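Local coordinates for protein HIAXHD3 (Humicola insolens, PDB 3ZXK) that removes alpha-L-arabinofuranosyl side chains, probably from arabinoxylan, as an exo-acting glycoside hydrolase of family 43, at residues D267-G272 with R503-Y508; R404-Y409 with A497-W502; E15-L20 with T373-G378. One frame throughout, in Å; residues are numbered along the deposited sequence.

Contact 1 (D267-G272 with R503-Y508); sequences DAYPGG and RYFTGY. With AHR (alpha-L-arabinofuranose), chain C.
Beside the arabinose pocket of the GH43 five-bladed beta-propeller, the loop 267-272 of one blade meets the 503-508 loop of the C-terminal sandwich, and the hydroxyl of Tyr269 joins them. Tyr269 OH donates to Phe505 O at 2.7 Å. The hydroxyl lies in the carbonyl plane, on a lone pair, with a C=O...donor angle of 125°. The same oxygen also sits at the ring edge, 3.2 Å from CE1 of Tyr269, so the phenol meets the Phe505 carbonyl with its edge. Phe505, at phi/psi 71/-59°, is the centre of a classic gamma turn closed by Thr506 N on Tyr504 O.

Further along, a cis peptide precedes Pro270, whose carbonyl oxygen takes a weak, long bond from Tyr508 N at 3.3 Å. Pro270 CB packs on Tyr508 CD2 at 4.0 Å. Between the Tyr269 and Pro270 anchors Gly507 CA comes within 3.5 Å of Gly271 O, a CA-H...O contact; a side chain on Gly507 would collide with that oxygen.

Asp267, at the start of this segment, serves the sugar: Asp267 OD1 takes the arabinose O3 at 2.6 Å and OD2 takes O5 at 2.7 Å, while His248 and Arg273 bind the sugar too. Phe505 meets Trp84 and Phe36 in the propeller, Asp267 touches Arg273 on strand 273-282, and Tyr508 leads into strand 509-516, packing on Leu402 of strand 396-403.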
loop_
_atom_site.group_PDB
_atom_site.type_symbol
_atom_site.label_atom_id
_atom_site.label_comp_id
_atom_site.label_asym_id
_atom_site.label_seq_id
_atom_site.Cartn_x
_atom_site.Cartn_y
_atom_site.Cartn_z
ATOM N N ASP A 267 10.123 -5.841 -7.077
ATOM C CA ASP A 267 9.716 -4.708 -7.937
ATOM C C ASP A 267 8.847 -5.166 -9.128
ATOM O O ASP A 267 9.248 -5.103 -10.290
ATOM C CB ASP A 267 10.926 -3.865 -8.392
ATOM C CG ASP A 267 11.579 -3.085 -7.239
ATOM O OD1 ASP A 267 10.857 -2.658 -6.322
ATOM O OD2 ASP A 267 12.826 -2.904 -7.254
ATOM N N ALA A 268 7.642 -5.636 -8.826
ATOM C CA ALA A 268 6.774 -6.257 -9.814
ATOM C C ALA A 268 5.919 -5.239 -10.577
ATOM O O ALA A 268 4.714 -5.444 -10.752
ATOM C CB ALA A 268 5.897 -7.296 -9.123
ATOM N N TYR A 269 6.550 -4.150 -11.042
ATOM C CA TYR A 269 5.897 -3.158 -11.889
ATOM C C TYR A 269 5.465 -3.845 -13.190
ATOM O O TYR A 269 6.179 -4.739 -13.683
ATOM C CB TYR A 269 6.838 -1.988 -12.134
ATOM C CG TYR A 269 7.088 -1.250 -10.840
ATOM C CD1 TYR A 269 6.082 -0.489 -10.258
ATOM C CD2 TYR A 269 8.298 -1.369 -10.152
ATOM C CE1 TYR A 269 6.280 0.157 -9.042
ATOM C CE2 TYR A 269 8.498 -0.719 -8.944
ATOM C CZ TYR A 269 7.479 0.051 -8.396
ATOM O OH TYR A 269 7.680 0.701 -7.181
ATOM N N PRO A 270 4.279 -3.482 -13.736
ATOM C CA PRO A 270 3.451 -2.322 -13.373
ATOM C C PRO A 270 2.462 -2.521 -12.220
ATOM O O PRO A 270 1.732 -1.602 -11.881
ATOM C CB PRO A 270 2.705 -2.016 -14.677
ATOM C CG PRO A 270 2.491 -3.378 -15.257
ATOM C CD PRO A 270 3.825 -4.080 -15.008
ATOM N N GLY A 271 2.446 -3.697 -11.610
ATOM C CA GLY A 271 1.552 -3.946 -10.495
ATOM C C GLY A 271 1.946 -3.287 -9.182
ATOM O O GLY A 271 1.082 -3.007 -8.354
ATOM N N GLY A 272 3.240 -3.075 -8.979
ATOM C CA GLY A 272 3.751 -2.559 -7.706
ATOM C C GLY A 272 4.695 -3.525 -7.018
ATOM O O GLY A 272 5.279 -4.386 -7.659
ATOM N N ARG A 503 9.272 5.423 -10.707
ATOM C CA ARG A 503 9.388 6.716 -10.019
ATOM C C ARG A 503 8.190 7.181 -9.178
ATOM O O ARG A 503 8.381 7.817 -8.137
ATOM C CB ARG A 503 9.862 7.806 -10.985
ATOM C CG ARG A 503 11.244 7.504 -11.560
ATOM C CD ARG A 503 11.926 8.706 -12.184
ATOM N NE ARG A 503 13.249 8.341 -12.694
ATOM C CZ ARG A 503 14.383 8.391 -11.995
ATOM N NH1 ARG A 503 14.384 8.801 -10.734
ATOM N NH2 ARG A 503 15.532 8.035 -12.567
ATOM N N TYR A 504 6.975 6.822 -9.592
ATOM C CA TYR A 504 5.779 7.114 -8.785
ATOM C C TYR A 504 5.651 6.185 -7.567
ATOM O O TYR A 504 4.849 6.435 -6.680
ATOM C CB TYR A 504 4.553 7.009 -9.694
ATOM C CG TYR A 504 3.240 7.448 -9.087
ATOM C CD1 TYR A 504 2.926 8.805 -8.989
ATOM C CD2 TYR A 504 2.302 6.509 -8.639
ATOM C CE1 TYR A 504 1.722 9.234 -8.451
ATOM C CE2 TYR A 504 1.081 6.919 -8.108
ATOM C CZ TYR A 504 0.789 8.273 -8.006
ATOM O OH TYR A 504 -0.424 8.654 -7.456
ATOM N N PHE A 505 6.409 5.102 -7.595
ATOM C CA PHE A 505 6.504 4.085 -6.536
ATOM C C PHE A 505 5.271 3.206 -6.398
ATOM O O PHE A 505 5.378 1.986 -6.522
ATOM C CB PHE A 505 6.946 4.674 -5.182
ATOM C CG PHE A 505 8.386 5.120 -5.152
ATOM C CD1 PHE A 505 9.427 4.194 -5.137
ATOM C CD2 PHE A 505 8.693 6.474 -5.148
ATOM C CE1 PHE A 505 10.755 4.622 -5.104
ATOM C CE2 PHE A 505 10.017 6.911 -5.135
ATOM C CZ PHE A 505 11.048 5.984 -5.110
ATOM N N THR A 506 4.114 3.799 -6.142
ATOM C CA THR A 506 2.878 3.037 -6.005
ATOM C C THR A 506 2.523 2.348 -7.332
ATOM O O THR A 506 2.810 2.873 -8.392
ATOM C CB THR A 506 1.751 4.023 -5.625
ATOM O OG1 THR A 506 2.125 4.663 -4.407
ATOM C CG2 THR A 506 0.386 3.311 -5.417
ATOM N N GLY A 507 1.918 1.173 -7.277
ATOM C CA GLY A 507 1.472 0.510 -8.493
ATOM C C GLY A 507 0.202 1.105 -9.069
ATOM O O GLY A 507 -0.398 2.025 -8.492
ATOM N N TYR A 508 -0.182 0.602 -10.244
ATOM C CA TYR A 508 -1.456 0.973 -10.818
ATOM C C TYR A 508 -2.601 0.587 -9.913
ATOM O O TYR A 508 -2.598 -0.527 -9.329
ATOM C CB TYR A 508 -1.656 0.289 -12.165
ATOM C CG TYR A 508 -1.115 1.114 -13.309
ATOM C CD1 TYR A 508 -1.877 2.137 -13.879
ATOM C CD2 TYR A 508 0.170 0.904 -13.801
ATOM C CE1 TYR A 508 -1.393 2.887 -14.943
ATOM C CE2 TYR A 508 0.685 1.674 -14.867
ATOM C CZ TYR A 508 -0.108 2.684 -15.426
ATOM O OH TYR A 508 0.339 3.445 -16.472
HETATM O O5 AHR C . 13.719 -0.507 -8.077
HETATM C C5 AHR C . 12.644 0.358 -7.662
HETATM C C4 AHR C . 12.814 0.845 -6.220
HETATM O O4 AHR C . 14.037 1.562 -6.072
HETATM C C3 AHR C . 12.932 -0.222 -5.136
HETATM O O3 AHR C . 11.675 -0.739 -4.724
HETATM C C2 AHR C . 13.588 0.487 -3.983
HETATM O O2 AHR C . 14.461 -0.387 -3.242
HETATM C C1 AHR C . 14.403 1.557 -4.681
#

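Contact 2 (R404-Y409 with A497-W502); sequences RDRAAY and AMTNSW. With XYP (beta-D-xylopyranose), chain B.
The guanidinium of Arg406 has the backbone of Thr499 over one face and Ala497 at its edge: Thr499 N stands 3.5 Å above the plane, offset toward the rim, while Ala497 O takes a bond from Arg406 NH1 at 2.8 Å. That acceptor lies almost in the guanidinium plane, but the donor comes in above the carbonyl plane, 67° out of it, away from the lone pairs. A bend at chi3 (-75°) turns the end of the arginine over this backbone, and NH1 gains a salt bridge to Glu474.

The second guanidinium, that of Arg404, meets Trp502 CA at its edge, and its two terminal nitrogens fork onto one carbonyl. Arg404 NH2 reaches Ser501 O at 2.9 Å, and NH1 reaches the same oxygen less closely; both bonds are weak, their angles being far from straight. The side chain runs extended from CG to NE to get there, and Arg404 NE donates to Thr506 O. Arg404 NH1 also forms a salt bridge with Asp405 OD1 at 2.9 Å.

All this lies within the concanavalin A-like sandwich, where residues 404-409 enter strand 406-415 of one sheet and residues 497-502 leave strand 490-497, an outermost strand of the other.

Thr499 fits between the two arginines. Thr499 CG2 touches Arg404 NH1 at 3.4 Å, the two side chains crossing at about a right angle, and Asp405 OD1 lies nearby. With OG1 anti to the backbone N (chi1 -173°), the hydroxyl oxygen of Thr499 accepts from Ser501 N at 3.1 Å, an ST turn that shapes the loop just before Trp502. The indole of Trp502 carries a xylose on one face, with C5 of the sugar 3.8 Å above the ring plane and displaced toward its rim.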
loop_
_atom_site.group_PDB
_atom_site.type_symbol
_atom_site.label_atom_id
_atom_site.label_comp_id
_atom_site.label_asym_id
_atom_site.label_seq_id
_atom_site.Cartn_x
_atom_site.Cartn_y
_atom_site.Cartn_z
ATOM N N ARG A 404 -2.693 6.142 -11.990
ATOM C CA ARG A 404 -1.272 6.264 -11.693
ATOM C C ARG A 404 -0.804 7.528 -12.428
ATOM O O ARG A 404 -1.619 8.320 -12.931
ATOM C CB ARG A 404 -0.491 5.017 -12.126
ATOM C CG ARG A 404 0.737 4.750 -11.286
ATOM C CD ARG A 404 1.665 3.730 -11.926
ATOM N NE ARG A 404 2.809 3.391 -11.083
ATOM C CZ ARG A 404 4.089 3.678 -11.353
ATOM N NH1 ARG A 404 4.441 4.394 -12.421
ATOM N NH2 ARG A 404 5.042 3.232 -10.538
ATOM N N ASP A 405 0.512 7.706 -12.524
ATOM C CA ASP A 405 1.083 8.871 -13.215
ATOM C C ASP A 405 0.884 8.858 -14.748
ATOM O O ASP A 405 1.005 9.899 -15.369
ATOM C CB ASP A 405 2.572 9.028 -12.894
ATOM C CG ASP A 405 3.395 7.798 -13.242
ATOM O OD1 ASP A 405 2.878 6.664 -13.159
ATOM O OD2 ASP A 405 4.580 7.984 -13.572
ATOM N N ARG A 406 0.623 7.692 -15.340
ATOM C CA ARG A 406 0.120 7.594 -16.729
ATOM C C ARG A 406 -1.196 6.861 -16.642
ATOM O O ARG A 406 -1.228 5.672 -16.348
ATOM C CB ARG A 406 1.079 6.811 -17.631
ATOM C CG ARG A 406 0.749 6.951 -19.119
ATOM C CD ARG A 406 1.193 5.751 -19.921
ATOM N NE ARG A 406 2.644 5.791 -20.099
ATOM C CZ ARG A 406 3.356 4.830 -20.667
ATOM N NH1 ARG A 406 2.737 3.752 -21.161
ATOM N NH2 ARG A 406 4.672 4.963 -20.762
ATOM N N ALA A 407 -2.291 7.570 -16.888
ATOM C CA ALA A 407 -3.623 7.059 -16.556
ATOM C C ALA A 407 -4.604 7.072 -17.740
ATOM O O ALA A 407 -4.401 7.752 -18.727
ATOM C CB ALA A 407 -4.181 7.862 -15.392
ATOM N N ALA A 408 -5.718 6.360 -17.600
ATOM C CA ALA A 408 -6.791 6.351 -18.594
ATOM C C ALA A 408 -8.039 5.997 -17.838
ATOM O O ALA A 408 -7.968 5.383 -16.754
ATOM C CB ALA A 408 -6.540 5.307 -19.696
ATOM N N TYR A 409 -9.188 6.339 -18.411
ATOM C CA TYR A 409 -10.454 6.029 -17.785
ATOM C C TYR A 409 -11.579 5.808 -18.780
ATOM O O TYR A 409 -11.466 6.212 -19.942
ATOM C CB TYR A 409 -10.851 7.085 -16.765
ATOM C CG TYR A 409 -11.249 8.481 -17.227
ATOM C CD1 TYR A 409 -12.491 8.718 -17.870
ATOM C CD2 TYR A 409 -10.448 9.587 -16.933
ATOM C CE1 TYR A 409 -12.896 10.004 -18.214
ATOM C CE2 TYR A 409 -10.839 10.879 -17.262
ATOM C CZ TYR A 409 -12.061 11.074 -17.927
ATOM O OH TYR A 409 -12.509 12.325 -18.224
ATOM N N ALA A 497 -1.591 1.383 -23.016
ATOM C CA ALA A 497 -0.273 0.921 -22.630
ATOM C C ALA A 497 0.134 1.541 -21.283
ATOM O O ALA A 497 0.087 2.767 -21.091
ATOM C CB ALA A 497 0.751 1.275 -23.697
ATOM N N MET A 498 0.579 0.685 -20.378
ATOM C CA MET A 498 0.865 1.080 -18.991
ATOM C C MET A 498 2.343 1.300 -18.762
ATOM O O MET A 498 3.184 0.561 -19.302
ATOM C CB MET A 498 0.355 0.013 -18.045
ATOM C CG MET A 498 -1.122 -0.272 -18.243
ATOM S SD MET A 498 -1.560 -1.953 -17.769
ATOM C CE MET A 498 -1.254 -1.801 -16.013
ATOM N N THR A 499 2.693 2.305 -17.950
ATOM C CA THR A 499 4.119 2.536 -17.664
ATOM C C THR A 499 4.759 1.466 -16.756
ATOM O O THR A 499 4.104 0.955 -15.842
ATOM C CB THR A 499 4.375 3.940 -17.083
ATOM O OG1 THR A 499 5.791 4.143 -16.994
ATOM C CG2 THR A 499 3.708 4.095 -15.720
ATOM N N ASN A 500 6.036 1.139 -17.016
ATOM C CA ASN A 500 6.842 0.281 -16.114
ATOM C C ASN A 500 7.773 1.070 -15.198
ATOM O O ASN A 500 8.540 0.465 -14.442
ATOM C CB ASN A 500 7.688 -0.728 -16.900
ATOM C CG ASN A 500 6.844 -1.753 -17.606
ATOM O OD1 ASN A 500 5.879 -2.289 -17.033
ATOM N ND2 ASN A 500 7.174 -2.013 -18.879
ATOM N N SER A 501 7.700 2.402 -15.245
ATOM C CA SER A 501 8.552 3.240 -14.426
ATOM C C SER A 501 8.265 3.021 -12.940
ATOM O O SER A 501 7.106 2.832 -12.533
ATOM C CB SER A 501 8.297 4.701 -14.748
ATOM O OG SER A 501 9.082 5.544 -13.911
ATOM N N TRP A 502 9.318 3.096 -12.148
ATOM C CA TRP A 502 9.224 2.983 -10.699
ATOM C C TRP A 502 9.092 4.300 -10.007
ATOM O O TRP A 502 8.813 4.320 -8.835
ATOM C CB TRP A 502 10.420 2.207 -10.152
ATOM C CG TRP A 502 11.759 2.833 -10.427
ATOM C CD1 TRP A 502 12.655 2.521 -11.438
ATOM C CD2 TRP A 502 12.416 3.899 -9.652
ATOM N NE1 TRP A 502 13.785 3.317 -11.360
ATOM C CE2 TRP A 502 13.701 4.160 -10.304
ATOM C CE3 TRP A 502 12.073 4.638 -8.516
ATOM C CZ2 TRP A 502 14.599 5.109 -9.812
ATOM C CZ3 TRP A 502 12.970 5.599 -8.045
ATOM C CH2 TRP A 502 14.202 5.828 -8.677
HETATM O O1 XYP B . 18.630 1.346 -10.822
HETATM C C1 XYP B . 18.225 1.561 -9.465
HETATM C C2 XYP B . 18.995 2.719 -8.818
HETATM C C3 XYP B . 18.553 2.860 -7.361
HETATM C C4 XYP B . 17.045 3.098 -7.318
HETATM C C5 XYP B . 16.291 2.025 -8.119
HETATM O O2 XYP B . 20.408 2.504 -8.873
HETATM O O3 XYP B . 19.240 3.939 -6.707
HETATM O O4 XYP B . 16.611 3.142 -5.950
HETATM O O5 XYP B . 16.825 1.862 -9.445
#

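Contact 3 (E15-L20 with T373-G378); sequences EDHPAL and TRRIAG
Arg375 NE donates to Asp16 O at 2.8 Å, the one direct hydrogen bond between residues 15-20, a loop of the GH43 propeller, and residues 373-378 of the C-terminal sandwich. The oxygen lies in the guanidinium plane, and the donor is tilted 25° from the carbonyl plane. With its chain extended from CG to NE (chi3 -177°), Arg375 runs across one face of His17 and lays its guanidinium flat on the imidazole. The centres are 4.0 Å apart and the planes 7° from parallel, with NE offset toward the ring's rim.

His17 ND1 is bonded to Ser33, which helps fix the ring's rotation, while Arg375 NH2 forms a salt bridge to Glu334. Replacing Arg375 by a leucine would probably leave Asp16 O without its donor, the imidazole face without its flat partner and the Glu334 carboxylate without this counter-charge.

Glu15 packs by its aliphatic part, CG lying 3.9 Å from Ala377 CA, while its carboxylate turns to Ser318. One water completes the join: it accepts from Asp16 N at 3.0 Å and donates to Ile376 O at 2.7 Å.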
loop_
_atom_site.group_PDB
_atom_site.type_symbol
_atom_site.label_atom_id
_atom_site.label_comp_id
_atom_site.label_asym_id
_atom_site.label_seq_id
_atom_site.Cartn_x
_atom_site.Cartn_y
_atom_site.Cartn_z
ATOM N N GLU A 15 -0.454 -7.941 -4.372
ATOM C CA GLU A 15 -1.009 -6.583 -4.280
ATOM C C GLU A 15 0.100 -5.690 -3.736
ATOM O O GLU A 15 0.908 -6.119 -2.897
ATOM C CB GLU A 15 -2.241 -6.534 -3.357
ATOM C CG GLU A 15 -3.497 -7.225 -3.917
ATOM C CD GLU A 15 -4.741 -7.093 -3.031
ATOM O OE1 GLU A 15 -4.792 -6.123 -2.251
ATOM O OE2 GLU A 15 -5.664 -7.963 -3.095
ATOM N N ASP A 16 0.133 -4.441 -4.200
ATOM C CA ASP A 16 1.184 -3.473 -3.896
ATOM C C ASP A 16 1.187 -3.075 -2.409
ATOM O O ASP A 16 0.363 -2.274 -1.991
ATOM C CB ASP A 16 0.942 -2.252 -4.784
ATOM C CG ASP A 16 1.948 -1.167 -4.606
ATOM O OD1 ASP A 16 3.142 -1.477 -4.426
ATOM O OD2 ASP A 16 1.531 0.013 -4.698
ATOM N N HIS A 17 2.153 -3.585 -1.644
ATOM C CA HIS A 17 2.279 -3.332 -0.169
ATOM C C HIS A 17 3.747 -3.147 0.146
ATOM O O HIS A 17 4.388 -4.003 0.765
ATOM C CB HIS A 17 1.569 -4.421 0.672
ATOM C CG HIS A 17 0.080 -4.186 0.842
ATOM N ND1 HIS A 17 -0.421 -3.196 1.625
ATOM C CD2 HIS A 17 -1.012 -4.814 0.269
ATOM C CE1 HIS A 17 -1.771 -3.215 1.566
ATOM N NE2 HIS A 17 -2.131 -4.207 0.740
ATOM N N PRO A 18 4.322 -2.025 -0.302
ATOM C CA PRO A 18 5.772 -1.829 -0.220
ATOM C C PRO A 18 6.299 -1.474 1.154
ATOM O O PRO A 18 5.519 -1.123 2.058
ATOM C CB PRO A 18 6.003 -0.606 -1.114
ATOM C CG PRO A 18 4.742 0.174 -0.968
ATOM C CD PRO A 18 3.670 -0.887 -0.973
ATOM N N ALA A 19 7.627 -1.556 1.299
ATOM C CA ALA A 19 8.333 -1.144 2.527
ATOM C C ALA A 19 7.831 -1.841 3.786
ATOM O O ALA A 19 7.721 -1.242 4.856
ATOM C CB ALA A 19 8.323 0.373 2.696
ATOM N N LEU A 20 7.573 -3.133 3.661
ATOM C CA LEU A 20 6.897 -3.879 4.705
ATOM C C LEU A 20 7.711 -3.976 5.990
ATOM O O LEU A 20 8.946 -4.037 5.949
ATOM C CB LEU A 20 6.479 -5.259 4.177
ATOM C CG LEU A 20 7.594 -6.278 3.901
ATOM C CD1 LEU A 20 7.832 -7.158 5.131
ATOM C CD2 LEU A 20 7.251 -7.129 2.684
ATOM N N THR A 373 -9.654 4.882 -4.435
ATOM C CA THR A 373 -8.811 3.903 -5.131
ATOM C C THR A 373 -8.637 2.609 -4.350
ATOM O O THR A 373 -8.887 2.524 -3.115
ATOM C CB THR A 373 -7.415 4.477 -5.474
ATOM O OG1 THR A 373 -6.603 4.562 -4.298
ATOM C CG2 THR A 373 -7.525 5.868 -6.142
ATOM N N ARG A 374 -8.175 1.596 -5.060
ATOM C CA ARG A 374 -7.824 0.337 -4.441
ATOM C C ARG A 374 -6.833 -0.431 -5.308
ATOM O O ARG A 374 -6.734 -0.200 -6.508
ATOM C CB ARG A 374 -9.046 -0.509 -4.096
ATOM C CG ARG A 374 -9.848 -0.953 -5.313
ATOM C CD ARG A 374 -11.142 -1.600 -4.860
ATOM N NE ARG A 374 -10.935 -2.962 -4.381
ATOM C CZ ARG A 374 -11.690 -3.552 -3.457
ATOM N NH1 ARG A 374 -12.674 -2.883 -2.861
ATOM N NH2 ARG A 374 -11.453 -4.804 -3.110
ATOM N N ARG A 375 -6.094 -1.320 -4.662
ATOM C CA ARG A 375 -5.009 -2.091 -5.301
ATOM C C ARG A 375 -5.558 -3.107 -6.276
ATOM O O ARG A 375 -6.609 -3.678 -6.042
ATOM C CB ARG A 375 -4.156 -2.793 -4.246
ATOM C CG ARG A 375 -3.431 -1.807 -3.365
ATOM C CD ARG A 375 -2.896 -2.477 -2.110
ATOM N NE ARG A 375 -2.248 -1.499 -1.233
ATOM C CZ ARG A 375 -2.899 -0.662 -0.413
ATOM N NH1 ARG A 375 -4.240 -0.710 -0.301
ATOM N NH2 ARG A 375 -2.194 0.178 0.357
ATOM N N ILE A 376 -4.833 -3.311 -7.371
ATOM C CA ILE A 376 -5.152 -4.357 -8.343
ATOM C C ILE A 376 -4.424 -5.648 -7.904
ATOM O O ILE A 376 -3.210 -5.622 -7.650
ATOM C CB ILE A 376 -4.682 -3.928 -9.764
ATOM C CG1 ILE A 376 -5.396 -2.625 -10.239
ATOM C CG2 ILE A 376 -4.933 -5.064 -10.761
ATOM C CD1 ILE A 376 -4.794 -2.000 -11.488
ATOM N N ALA A 377 -5.140 -6.772 -7.862
ATOM C CA ALA A 377 -4.484 -8.047 -7.588
ATOM C C ALA A 377 -3.992 -8.658 -8.890
ATOM O O ALA A 377 -4.652 -8.585 -9.910
ATOM C CB ALA A 377 -5.417 -9.013 -6.852
ATOM N N GLY A 378 -2.811 -9.266 -8.847
ATOM C CA GLY A 378 -2.182 -9.758 -10.051
ATOM C C GLY A 378 -2.256 -11.258 -10.201
ATOM O O GLY A 378 -2.614 -11.968 -9.269
HETATM O O HOH W 1 -1.099 -4.127 -6.910
#

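Contacts 1 and 3 are buried and both tie the propeller to the sandwich, whereas contact 2 is only partly buried and lies wholly within the sandwich, joining its two sheets. The 503-508 loop is the common element: contact 3 reaches it through Asp16 OD2 on Gly507 N, and contact 2 through Arg404 NE on Thr506 O and Arg406 O on Tyr508 OH. The chemistry differs: contact 1 relies on backbone carbonyls, glycines and a phenol, contact 3 on a stacked arginine and a water, and contact 2 on two arginines binding loop carbonyls. Contacts 1 and 2 also hold sugar-binding residues; contact 3 stands farther from the ligands.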